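PDB 2ITM: xylulose kinase from Escherichia coli, which catalyses the ATP-dependent phosphorylation of D-xylulose to D-xylulose 5-phosphate as a homodimeric sugar kinase of the FGGY family. Local coordinates for residues Ile142-Leu150 against Cys192-Pro200; Ala74-Leu82 against Leu90-Asp98. All blocks are in the same frame, centred on the assembly; numbering follows the deposited sequence.

Interaction 1 of 2, residues Ile142-Leu150 against Cys192-Pro200; sequences IFRQIDKVL and CDLSRDQMP. With SO4 (sulfate ion), chain D.
The Phe143 ring turns its outer edge to the loop 192-200: the backbone oxygens of Cys192 and Asp193 both lie near the ring plane, CZ standing 3.5 Å from Cys192 O, while Leu194 CD2 comes at the ring obliquely. CG anti to the backbone N (chi1 -168°) carries the ring out from helix 140-143 toward the loop. Asp193, at positive phi, is the C-prime residue of the Schellman motif that ends helix 186-190 in the N-terminal FGGY domain. The Arg196 guanidinium holds a sulfate, probably from the crystallisation liquor, at its edge: NE and NH2 both donate to O2, and NH2 also pairs with Asp183. A third flat group, the Gln198 amide, works at both ends. NE2 donates to Ile146 O over 3.2 Å, the oxygen lying in the amide plane although the donor stands well above the carbonyl plane; OE1 accepts Ser195 N at 2.9 Å within its own loop. These two bonds fix the rotation of the amide, and CG rests against Asp147 O. With an alanine here, Ile146 O and Ser195 N would probably lose these mates, and a gap would open where CG rests on the Asp147 carbonyl. Past the classic beta bulge of Asp147 and Lys148 opposite Leu83, one backbone bond crosses, Val149 N to Gln198 O at 3.1 Å. Next along the chain, the Met199 methyl CE packs on Val149 CB, and Pro200 CB meets Leu150 CD2 as the two side chains slide past each other. Lys148 bends at chi2 and chi3 so that NZ donates to Asp197 O at 3.0 Å; the same side chain meets Phe164 in a cation-pi contact, and its CD lies 3.8 Å from Gln198 O.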
loop_
_atom_site.group_PDB
_atom_site.type_symbol
_atom_site.label_atom_id
_atom_site.label_comp_id
_atom_site.label_asym_id
_atom_site.label_seq_id
_atom_site.Cartn_x
_atom_site.Cartn_y
_atom_site.Cartn_z
ATOM N N ILE A 142 33.994 10.628 30.454
ATOM C CA ILE A 142 32.766 10.743 31.231
ATOM C C ILE A 142 32.597 9.610 32.229
ATOM O O ILE A 142 32.325 9.850 33.386
ATOM C CB ILE A 142 31.551 10.776 30.315
ATOM C CG1 ILE A 142 31.618 11.942 29.335
ATOM C CG2 ILE A 142 30.293 10.756 31.112
ATOM C CD1 ILE A 142 31.550 13.265 29.957
ATOM N N PHE A 143 32.738 8.376 31.769
ATOM C CA PHE A 143 32.540 7.218 32.628
ATOM C C PHE A 143 33.386 7.288 33.886
ATOM O O PHE A 143 32.921 7.000 34.976
ATOM C CB PHE A 143 32.833 5.922 31.880
ATOM C CG PHE A 143 32.375 4.695 32.600
ATOM C CD1 PHE A 143 31.070 4.276 32.515
ATOM C CD2 PHE A 143 33.248 3.965 33.374
ATOM C CE1 PHE A 143 30.652 3.162 33.182
ATOM C CE2 PHE A 143 32.838 2.847 34.035
ATOM C CZ PHE A 143 31.533 2.449 33.942
ATOM N N ARG A 144 34.641 7.671 33.707
ATOM C CA ARG A 144 35.602 7.839 34.786
ATOM C C ARG A 144 35.071 8.703 35.929
ATOM O O ARG A 144 35.479 8.545 37.061
ATOM C CB ARG A 144 36.873 8.475 34.227
ATOM C CG ARG A 144 38.174 7.903 34.745
ATOM C CD ARG A 144 39.422 8.580 34.187
ATOM N NE ARG A 144 40.646 7.885 34.584
ATOM C CZ ARG A 144 41.847 8.097 34.052
ATOM N NH1 ARG A 144 42.010 8.996 33.092
ATOM N NH2 ARG A 144 42.894 7.406 34.483
ATOM N N GLN A 145 34.161 9.615 35.617
ATOM C CA GLN A 145 33.686 10.604 36.582
ATOM C C GLN A 145 32.339 10.250 37.250
ATOM O O GLN A 145 31.831 10.998 38.064
ATOM C CB GLN A 145 33.561 11.971 35.917
ATOM C CG GLN A 145 34.826 12.562 35.376
ATOM C CD GLN A 145 34.547 13.827 34.588
ATOM O OE1 GLN A 145 34.622 13.834 33.368
ATOM N NE2 GLN A 145 34.205 14.888 35.288
ATOM N N ILE A 146 31.762 9.114 36.896
ATOM C CA ILE A 146 30.434 8.761 37.367
ATOM C C ILE A 146 30.422 8.425 38.850
ATOM O O ILE A 146 31.134 7.538 39.295
ATOM C CB ILE A 146 29.884 7.562 36.586
ATOM C CG1 ILE A 146 29.678 7.899 35.120
ATOM C CG2 ILE A 146 28.589 7.076 37.193
ATOM C CD1 ILE A 146 29.295 6.725 34.310
ATOM N N ASP A 147 29.598 9.139 39.605
ATOM C CA ASP A 147 29.385 8.844 41.008
ATOM C C ASP A 147 28.018 8.267 41.226
ATOM O O ASP A 147 27.804 7.476 42.120
ATOM C CB ASP A 147 29.613 10.099 41.858
ATOM C CG ASP A 147 29.678 9.791 43.347
ATOM O OD1 ASP A 147 28.748 10.149 44.090
ATOM O OD2 ASP A 147 30.607 9.184 43.867
ATOM N N LYS A 148 27.089 8.676 40.381
ATOM C CA LYS A 148 25.691 8.341 40.547
ATOM C C LYS A 148 24.983 8.256 39.199
ATOM O O LYS A 148 25.207 9.072 38.313
ATOM C CB LYS A 148 24.999 9.376 41.432
ATOM C CG LYS A 148 24.192 8.793 42.542
ATOM C CD LYS A 148 25.054 7.979 43.455
ATOM C CE LYS A 148 24.855 8.410 44.873
ATOM N NZ LYS A 148 25.480 7.469 45.800
ATOM N N VAL A 149 24.129 7.252 39.079
ATOM C CA VAL A 149 23.206 7.114 37.970
ATOM C C VAL A 149 21.755 7.178 38.467
ATOM O O VAL A 149 21.324 6.358 39.254
ATOM C CB VAL A 149 23.446 5.794 37.219
ATOM C CG1 VAL A 149 22.415 5.576 36.152
ATOM C CG2 VAL A 149 24.831 5.763 36.638
ATOM N N LEU A 150 21.028 8.180 38.000
ATOM C CA LEU A 150 19.651 8.367 38.418
ATOM C C LEU A 150 18.693 8.279 37.247
ATOM O O LEU A 150 18.945 8.823 36.178
ATOM C CB LEU A 150 19.470 9.690 39.144
ATOM C CG LEU A 150 20.237 9.940 40.432
ATOM C CD1 LEU A 150 19.895 11.299 40.955
ATOM C CD2 LEU A 150 19.933 8.881 41.451
ATOM N N CYS A 192 28.797 -4.085 34.280
ATOM C CA CYS A 192 28.835 -2.762 33.710
ATOM C C CYS A 192 29.919 -1.924 34.373
ATOM O O CYS A 192 30.039 -0.744 34.105
ATOM C CB CYS A 192 27.473 -2.085 33.860
ATOM S SG CYS A 192 26.077 -2.961 33.137
ATOM N N ASP A 193 30.703 -2.554 35.234
ATOM C CA ASP A 193 31.709 -1.849 36.012
ATOM C C ASP A 193 31.097 -0.756 36.870
ATOM O O ASP A 193 31.538 0.385 36.864
ATOM C CB ASP A 193 32.757 -1.252 35.096
ATOM C CG ASP A 193 34.153 -1.481 35.592
ATOM O OD1 ASP A 193 34.436 -1.146 36.753
ATOM O OD2 ASP A 193 35.033 -2.009 34.889
ATOM N N LEU A 194 30.066 -1.122 37.602
ATOM C CA LEU A 194 29.441 -0.210 38.520
ATOM C C LEU A 194 29.335 -0.918 39.843
ATOM O O LEU A 194 29.580 -2.105 39.931
ATOM C CB LEU A 194 28.074 0.199 38.005
ATOM C CG LEU A 194 28.119 0.987 36.703
ATOM C CD1 LEU A 194 26.752 1.234 36.130
ATOM C CD2 LEU A 194 28.873 2.273 36.871
ATOM N N SER A 195 28.988 -0.172 40.873
ATOM C CA SER A 195 28.727 -0.756 42.152
ATOM C C SER A 195 27.489 -0.125 42.770
ATOM O O SER A 195 26.994 0.881 42.295
ATOM C CB SER A 195 29.906 -0.584 43.082
ATOM O OG SER A 195 30.029 0.756 43.492
ATOM N N ARG A 196 27.014 -0.740 43.845
ATOM C CA ARG A 196 25.844 -0.278 44.576
ATOM C C ARG A 196 25.999 1.159 45.043
ATOM O O ARG A 196 25.026 1.874 45.190
ATOM C CB ARG A 196 25.584 -1.195 45.772
ATOM C CG ARG A 196 25.620 -2.664 45.443
ATOM C CD ARG A 196 25.387 -3.582 46.620
ATOM N NE ARG A 196 24.073 -3.383 47.207
ATOM C CZ ARG A 196 23.047 -4.189 47.025
ATOM N NH1 ARG A 196 23.168 -5.270 46.279
ATOM N NH2 ARG A 196 21.897 -3.918 47.601
ATOM N N ASP A 197 27.242 1.561 45.265
ATOM C CA ASP A 197 27.574 2.913 45.678
ATOM C C ASP A 197 27.199 3.933 44.615
ATOM O O ASP A 197 27.041 5.108 44.906
ATOM C CB ASP A 197 29.075 3.017 45.969
ATOM C CG ASP A 197 29.581 1.889 46.850
ATOM O OD1 ASP A 197 29.475 2.007 48.084
ATOM O OD2 ASP A 197 30.100 0.851 46.401
ATOM N N GLN A 198 27.067 3.472 43.382
ATOM C CA GLN A 198 26.668 4.350 42.297
ATOM C C GLN A 198 25.168 4.335 42.018
ATOM O O GLN A 198 24.703 5.023 41.138
ATOM C CB GLN A 198 27.472 4.057 41.031
ATOM C CG GLN A 198 28.869 4.603 41.054
ATOM C CD GLN A 198 29.819 3.770 40.263
ATOM O OE1 GLN A 198 29.866 2.562 40.417
ATOM N NE2 GLN A 198 30.583 4.409 39.407
ATOM N N MET A 199 24.428 3.551 42.789
ATOM C CA MET A 199 22.973 3.518 42.722
ATOM C C MET A 199 22.309 4.273 43.875
ATOM O O MET A 199 22.857 4.346 44.961
ATOM C CB MET A 199 22.469 2.083 42.746
ATOM C CG MET A 199 23.083 1.157 41.734
ATOM S SD MET A 199 22.455 1.395 40.079
ATOM C CE MET A 199 23.838 2.218 39.365
ATOM N N PRO A 200 21.111 4.795 43.635
ATOM C CA PRO A 200 20.253 5.285 44.706
ATOM C C PRO A 200 19.821 4.175 45.652
ATOM O O PRO A 200 19.858 3.016 45.297
ATOM C CB PRO A 200 19.044 5.830 43.945
ATOM C CG PRO A 200 18.964 5.006 42.764
ATOM C CD PRO A 200 20.374 4.720 42.368
HETATM S S SO4 D . 22.430 -1.524 50.461
HETATM O O1 SO4 D . 21.125 -1.582 51.105
HETATM O O2 SO4 D . 22.268 -1.558 49.011
HETATM O O3 SO4 D . 23.104 -0.294 50.853
HETATM O O4 SO4 D . 23.213 -2.673 50.904
#

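Interaction 2 of 2, residues Ala74-Leu82 against Leu90-Asp98; sequences AGQMHGATL and LRPAILWND. With XUL (D-xylulose), chain C.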
loop_
_atom_site.group_PDB
_atom_site.type_symbol
_atom_site.label_atom_id
_atom_site.label_comp_id
_atom_site.label_asym_id
_atom_site.label_seq_id
_atom_site.Cartn_x
_atom_site.Cartn_y
_atom_site.Cartn_z
ATOM N N ALA A 74 6.103 10.527 39.532
ATOM C CA ALA A 74 6.294 9.482 38.549
ATOM C C ALA A 74 7.034 10.026 37.329
ATOM O O ALA A 74 7.166 11.230 37.176
ATOM C CB ALA A 74 4.959 8.915 38.106
ATOM N N GLY A 75 7.510 9.132 36.479
ATOM C CA GLY A 75 8.465 9.495 35.455
ATOM C C GLY A 75 8.613 8.530 34.298
ATOM O O GLY A 75 8.478 7.328 34.447
ATOM N N GLN A 76 8.899 9.093 33.139
ATOM C CA GLN A 76 9.484 8.360 32.040
ATOM C C GLN A 76 10.591 7.428 32.516
ATOM O O GLN A 76 11.500 7.833 33.214
ATOM C CB GLN A 76 9.985 9.316 30.950
ATOM C CG GLN A 76 11.092 10.247 31.387
ATOM C CD GLN A 76 11.820 10.914 30.235
ATOM O OE1 GLN A 76 12.501 10.263 29.468
ATOM N NE2 GLN A 76 11.683 12.220 30.137
ATOM N N MET A 77 10.485 6.174 32.129
ATOM C CA MET A 77 11.327 5.130 32.673
ATOM C C MET A 77 12.686 5.093 31.968
ATOM O O MET A 77 12.840 5.646 30.899
ATOM C CB MET A 77 10.616 3.783 32.572
ATOM C CG MET A 77 9.220 3.757 33.198
ATOM S SD MET A 77 8.282 2.286 32.818
ATOM C CE MET A 77 9.151 1.119 33.791
ATOM N N HIS A 78 13.660 4.436 32.586
ATOM C CA HIS A 78 14.860 3.986 31.894
ATOM C C HIS A 78 15.879 5.038 31.449
ATOM O O HIS A 78 16.878 4.703 30.844
ATOM C CB HIS A 78 14.509 3.330 30.567
ATOM C CG HIS A 78 13.499 2.238 30.679
ATOM N ND1 HIS A 78 13.671 1.144 31.492
ATOM C CD2 HIS A 78 12.309 2.067 30.066
ATOM C CE1 HIS A 78 12.629 0.349 31.379
ATOM N NE2 HIS A 78 11.786 0.889 30.523
ATOM N N GLY A 79 15.595 6.307 31.714
ATOM C CA GLY A 79 16.474 7.397 31.347
ATOM C C GLY A 79 17.726 7.360 32.205
ATOM O O GLY A 79 17.656 7.229 33.412
ATOM N N ALA A 80 18.877 7.474 31.562
ATOM C CA ALA A 80 20.147 7.482 32.266
ATOM C C ALA A 80 20.666 8.889 32.593
ATOM O O ALA A 80 21.131 9.606 31.723
ATOM C CB ALA A 80 21.173 6.691 31.523
ATOM N N THR A 81 20.577 9.259 33.860
ATOM C CA THR A 81 21.159 10.496 34.348
ATOM C C THR A 81 22.476 10.256 35.083
ATOM O O THR A 81 22.503 9.636 36.131
ATOM C CB THR A 81 20.168 11.241 35.260
ATOM O OG1 THR A 81 18.886 11.321 34.640
ATOM C CG2 THR A 81 20.589 12.676 35.450
ATOM N N LEU A 82 23.557 10.771 34.514
ATOM C CA LEU A 82 24.894 10.563 35.046
ATOM C C LEU A 82 25.414 11.758 35.841
ATOM O O LEU A 82 25.606 12.842 35.299
ATOM C CB LEU A 82 25.886 10.262 33.931
ATOM C CG LEU A 82 25.734 9.062 33.004
ATOM C CD1 LEU A 82 27.039 8.364 32.873
ATOM C CD2 LEU A 82 24.646 8.114 33.418
ATOM N N LEU A 90 26.847 15.182 34.170
ATOM C CA LEU A 90 28.030 14.841 33.407
ATOM C C LEU A 90 27.769 14.920 31.904
ATOM O O LEU A 90 28.598 15.391 31.149
ATOM C CB LEU A 90 28.469 13.432 33.765
ATOM C CG LEU A 90 29.800 13.194 34.463
ATOM C CD1 LEU A 90 30.537 14.472 34.773
ATOM C CD2 LEU A 90 29.674 12.308 35.679
ATOM N N ARG A 91 26.606 14.436 31.491
ATOM C CA ARG A 91 26.148 14.539 30.117
ATOM C C ARG A 91 24.645 14.612 30.061
ATOM O O ARG A 91 23.983 14.435 31.057
ATOM C CB ARG A 91 26.649 13.352 29.302
ATOM C CG ARG A 91 25.872 12.068 29.514
ATOM C CD ARG A 91 26.495 10.839 28.876
ATOM N NE ARG A 91 26.745 10.977 27.433
ATOM C CZ ARG A 91 25.896 11.472 26.550
ATOM N NH1 ARG A 91 24.708 11.884 26.923
ATOM N NH2 ARG A 91 26.240 11.553 25.279
ATOM N N PRO A 92 24.092 14.885 28.892
ATOM C CA PRO A 92 22.640 14.898 28.754
ATOM C C PRO A 92 22.036 13.516 29.003
ATOM O O PRO A 92 22.677 12.512 28.752
ATOM C CB PRO A 92 22.421 15.333 27.280
ATOM C CG PRO A 92 23.623 16.085 26.945
ATOM C CD PRO A 92 24.730 15.400 27.676
ATOM N N ALA A 93 20.821 13.495 29.529
ATOM C CA ALA A 93 20.133 12.250 29.797
ATOM C C ALA A 93 19.837 11.470 28.526
ATOM O O ALA A 93 19.303 11.997 27.576
ATOM C CB ALA A 93 18.876 12.487 30.599
ATOM N N ILE A 94 20.208 10.200 28.528
ATOM C CA ILE A 94 19.909 9.300 27.437
ATOM C C ILE A 94 18.593 8.569 27.668
ATOM O O ILE A 94 18.510 7.717 28.535
ATOM C CB ILE A 94 21.036 8.281 27.287
ATOM C CG1 ILE A 94 22.374 8.975 27.092
ATOM C CG2 ILE A 94 20.742 7.306 26.176
ATOM C CD1 ILE A 94 23.496 8.054 27.152
ATOM N N LEU A 95 17.579 8.901 26.880
ATOM C CA LEU A 95 16.215 8.515 27.187
ATOM C C LEU A 95 15.812 7.088 26.798
ATOM O O LEU A 95 16.550 6.377 26.139
ATOM C CB LEU A 95 15.225 9.512 26.609
ATOM C CG LEU A 95 15.508 10.989 26.809
ATOM C CD1 LEU A 95 14.347 11.779 26.275
ATOM C CD2 LEU A 95 15.765 11.268 28.268
ATOM N N TRP A 96 14.615 6.699 27.212
ATOM C CA TRP A 96 14.062 5.388 26.928
ATOM C C TRP A 96 13.949 5.125 25.437
ATOM O O TRP A 96 14.106 4.003 25.001
ATOM C CB TRP A 96 12.683 5.248 27.577
ATOM C CG TRP A 96 11.711 6.199 27.021
ATOM C CD1 TRP A 96 11.550 7.475 27.379
ATOM C CD2 TRP A 96 10.798 5.961 25.957
ATOM N NE1 TRP A 96 10.573 8.067 26.623
ATOM C CE2 TRP A 96 10.098 7.149 25.735
ATOM C CE3 TRP A 96 10.495 4.854 25.162
ATOM C CZ2 TRP A 96 9.120 7.267 24.767
ATOM C CZ3 TRP A 96 9.531 4.969 24.210
ATOM C CH2 TRP A 96 8.847 6.164 24.020
ATOM N N ASN A 97 13.669 6.163 24.662
ATOM C CA ASN A 97 13.522 6.030 23.222
ATOM C C ASN A 97 14.794 6.302 22.415
ATOM O O ASN A 97 14.760 6.444 21.202
ATOM C CB ASN A 97 12.360 6.875 22.717
ATOM C CG ASN A 97 12.485 8.338 23.086
ATOM O OD1 ASN A 97 11.740 9.165 22.603
ATOM N ND2 ASN A 97 13.411 8.649 23.950
ATOM N N ASP A 98 15.916 6.359 23.117
ATOM C CA ASP A 98 17.235 6.341 22.506
ATOM C C ASP A 98 17.597 4.928 22.054
ATOM O O ASP A 98 17.401 3.968 22.776
ATOM C CB ASP A 98 18.259 6.855 23.516
ATOM C CG ASP A 98 19.576 7.258 22.887
ATOM O OD1 ASP A 98 20.437 6.391 22.695
ATOM O OD2 ASP A 98 19.846 8.430 22.586
HETATM C C1 XUL C . 9.083 0.773 28.585
HETATM C C2 XUL C . 7.850 1.660 28.531
HETATM C C3 XUL C . 7.810 2.870 29.396
HETATM C C4 XUL C . 7.836 4.041 28.449
HETATM C C5 XUL C . 8.211 5.342 29.127
HETATM O O1 XUL C . 8.998 -0.144 29.644
HETATM O O2 XUL C . 7.084 1.693 27.348
HETATM O O3 XUL C . 9.015 2.881 30.104
HETATM O O4 XUL C . 8.805 3.702 27.496
HETATM O O5 XUL C . 8.487 5.089 30.468
HETATM O O HOH W 1 13.645 7.991 29.798
HETATM O O HOH W 2 23.335 11.960 32.230
#
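Backbone hydrogen bonds join Ala80 and Ile94 in a single antiparallel bridge, a hydrogen-bonded pair in the N-terminal, actin-like FGGY domain whose segments run on into the xylulose pocket. Ala80 N donates to Ile94 O almost straight (3.1 Å, 170°), whereas the return bond from Ile94 N is weak. Farther along, Leu90 N donates to Leu82 O at 2.9 Å. The carbonyls also take CA-H...O contacts, Gly79 CA on Ile94 O and Ala93 CA on Ala80 O. Two waters fill in where direct pairing lapses. One gives its protons to Gln76 OE1 and Met77 O and accepts Trp96 N; the other accepts Leu82 N and donates to Ala80 O and Arg91 O. Apolar contact is modest: Leu82 CB packs on Leu90 CB. Gln76 OE1 touches Leu95 CD2 and stands at the edge of the Trp96 ring, in its plane and 3.6 Å from CD1, the amide turned 78° from the indole. Trp96 CB lies against Met77 O and at the edge of the His78 ring. Its CG occupies the crowded position between N and the carbonyl carbon (chi1 64°), which turns one indole face to the sugar, with NE1 bonded to Thr9. The substrate is met by ring and backbone: xylulose O4 sits over that face, offset toward the rim, and Asn97 CB covers the opposite one. Met77 N donates to O5 at 2.8 Å, which grips the hydroxyl that becomes phosphorylated; Asp233, the inferred proton acceptor, also bonds the sugar. The His78 ring, held through ND1 by Gly173 O, meets the other end of the substrate edge-on, NE2 lying 3.1 Å from xylulose O1 in a nearly straight hydrogen bond.

Strands 81-83 and 148-150 pair in a two-stranded antiparallel sheet that ties the two contacts together, with a probable hydrogen bond from Leu150 N to Thr81 O and packing of Ile146 on Leu82. Their centres lie about 14 Å apart in the N-terminal FGGY domain. Interaction 2 is the buried one, nearer the middle of the chain; its backbone pairing and ordered waters lead from that sheet into the sugar pocket. Interaction 1 is only partly buried and sits farther out, where side-chain amide and ammonium groups reach backbone oxygens and an arginine meets sulfate. Of the two, 74-82 with 90-98 touches the substrate, whereas 142-150 with 192-200 joins outer elements of the domain.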